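Local coordinates for protein glutathione S-transferase (PDB 4E8H) that probably transfers glutathione to electrophilic substrates as a homodimeric glutathione transferase of the silkworm Bombyx mori, at residues B[112-115]-B[116-120]. Numbering follows the deposited sequence.
Sequences LRYL and NLYTP
T119 grips the carbonyl of L115 one turn back in helix 93-124, and does so twice. Its OG1 donates to L115 O at 2.7 Å, and its backbone N bonds the same oxygen at 3.0 Å. The two donors come from opposite faces of the carbonyl plane. The torsion that sets OG1 beside its own backbone N (chi1 -55°) turns the hydroxyl back to that oxygen. OG1 also lies 3.7 Å from L115 CD2. A valine here would probably leave L115 O with the backbone N as its single donor within this turn. P120 comes next. Proline has no N-H to return to N116, and the helix kinks there. Upstream, N116, L117 and Y118 keep the regular i to i+4 bonds to L112, R113 and Y114.

The helix belongs to the all-helical C-terminal domain of the glutathione transferase fold. The L115 side chain comes within about 7 Å of the bound glutathione.

The aromatic contact is between Y114 and Y118. Their rings meet obliquely, with planes at 44° and CD1 of Y114 3.5 Å from CD2 of Y118. Helix 160-174 packs on both, through I172.

L112 CD1 lies 4.0 Å from ND2 of N116, a loose contact. L112 also packs on L112 of the second subunit. The R113 side chain reaches helix 130-146, where NH1 forms a salt bridge with E138 and a hydrogen bond with K135 O.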
loop_
_atom_site.group_PDB
_atom_site.type_symbol
_atom_site.label_atom_id
_atom_site.label_comp_id
_atom_site.label_asym_id
_atom_site.label_seq_id
_atom_site.Cartn_x
_atom_site.Cartn_y
_atom_site.Cartn_z
ATOM N N LEU B 112 -6.779 -3.579 -6.458
ATOM C CA LEU B 112 -6.353 -3.270 -7.821
ATOM C C LEU B 112 -6.987 -4.211 -8.847
ATOM O O LEU B 112 -7.503 -3.759 -9.872
ATOM C CB LEU B 112 -4.824 -3.307 -7.933
ATOM C CG LEU B 112 -4.194 -3.176 -9.325
ATOM C CD1 LEU B 112 -4.524 -1.833 -9.979
ATOM C CD2 LEU B 112 -2.689 -3.381 -9.245
ATOM N N ARG B 113 -6.941 -5.513 -8.562
ATOM C CA ARG B 113 -7.542 -6.525 -9.436
ATOM C C ARG B 113 -9.068 -6.425 -9.474
ATOM O O ARG B 113 -9.684 -6.702 -10.507
ATOM C CB ARG B 113 -7.091 -7.933 -9.036
ATOM C CG ARG B 113 -5.685 -8.281 -9.513
ATOM C CD ARG B 113 -5.061 -9.379 -8.665
ATOM N NE ARG B 113 -3.623 -9.504 -8.904
ATOM C CZ ARG B 113 -3.005 -10.625 -9.265
ATOM N NH1 ARG B 113 -3.686 -11.753 -9.428
ATOM N NH2 ARG B 113 -1.691 -10.622 -9.453
ATOM N N TYR B 114 -9.663 -6.034 -8.346
ATOM C CA TYR B 114 -11.090 -5.709 -8.278
ATOM C C TYR B 114 -11.415 -4.560 -9.233
ATOM O O TYR B 114 -12.371 -4.642 -10.009
ATOM C CB TYR B 114 -11.504 -5.356 -6.839
ATOM C CG TYR B 114 -12.815 -4.595 -6.723
ATOM C CD1 TYR B 114 -14.030 -5.270 -6.623
ATOM C CD2 TYR B 114 -12.836 -3.196 -6.711
ATOM C CE1 TYR B 114 -15.235 -4.576 -6.519
ATOM C CE2 TYR B 114 -14.033 -2.492 -6.613
ATOM C CZ TYR B 114 -15.228 -3.189 -6.515
ATOM O OH TYR B 114 -16.417 -2.503 -6.412
ATOM N N LEU B 115 -10.613 -3.495 -9.167
ATOM C CA LEU B 115 -10.784 -2.328 -10.037
ATOM C C LEU B 115 -10.645 -2.679 -11.511
ATOM O O LEU B 115 -11.446 -2.233 -12.331
ATOM C CB LEU B 115 -9.783 -1.222 -9.687
ATOM C CG LEU B 115 -9.994 -0.366 -8.438
ATOM C CD1 LEU B 115 -8.802 0.566 -8.273
ATOM C CD2 LEU B 115 -11.296 0.432 -8.500
ATOM N N ASN B 116 -9.628 -3.472 -11.843
ATOM C CA ASN B 116 -9.375 -3.863 -13.230
ATOM C C ASN B 116 -10.498 -4.709 -13.830
ATOM O O ASN B 116 -10.813 -4.583 -15.016
ATOM C CB ASN B 116 -8.025 -4.576 -13.357
ATOM C CG ASN B 116 -6.842 -3.639 -13.151
ATOM O OD1 ASN B 116 -6.988 -2.415 -13.147
ATOM N ND2 ASN B 116 -5.660 -4.217 -12.982
ATOM N N LEU B 117 -11.105 -5.555 -13.000
ATOM C CA LEU B 117 -12.252 -6.359 -13.420
ATOM C C LEU B 117 -13.544 -5.539 -13.527
ATOM O O LEU B 117 -14.222 -5.581 -14.556
ATOM C CB LEU B 117 -12.452 -7.563 -12.484
ATOM C CG LEU B 117 -13.669 -8.479 -12.688
ATOM C CD1 LEU B 117 -13.742 -9.053 -14.103
ATOM C CD2 LEU B 117 -13.672 -9.601 -11.660
ATOM N N TYR B 118 -13.874 -4.792 -12.477
ATOM C CA TYR B 118 -15.210 -4.199 -12.363
ATOM C C TYR B 118 -15.397 -2.787 -12.923
ATOM O O TYR B 118 -16.496 -2.448 -13.367
ATOM C CB TYR B 118 -15.724 -4.292 -10.925
ATOM C CG TYR B 118 -16.129 -5.696 -10.530
ATOM C CD1 TYR B 118 -17.294 -6.277 -11.038
ATOM C CD2 TYR B 118 -15.350 -6.444 -9.651
ATOM C CE1 TYR B 118 -17.670 -7.569 -10.678
ATOM C CE2 TYR B 118 -15.718 -7.736 -9.282
ATOM C CZ TYR B 118 -16.877 -8.292 -9.800
ATOM O OH TYR B 118 -17.241 -9.569 -9.437
ATOM N N THR B 119 -14.342 -1.973 -12.910
ATOM C CA THR B 119 -14.427 -0.601 -13.434
ATOM C C THR B 119 -14.953 -0.518 -14.884
ATOM O O THR B 119 -15.830 0.307 -15.159
ATOM C CB THR B 119 -13.095 0.183 -13.264
ATOM O OG1 THR B 119 -12.703 0.164 -11.886
ATOM C CG2 THR B 119 -13.244 1.634 -13.713
ATOM N N PRO B 120 -14.438 -1.367 -15.810
ATOM C CA PRO B 120 -14.982 -1.321 -17.175
ATOM C C PRO B 120 -16.473 -1.660 -17.229
ATOM O O PRO B 120 -17.227 -1.007 -17.957
ATOM C CB PRO B 120 -14.174 -2.394 -17.914
ATOM C CG PRO B 120 -12.919 -2.526 -17.138
ATOM C CD PRO B 120 -13.319 -2.325 -15.713
#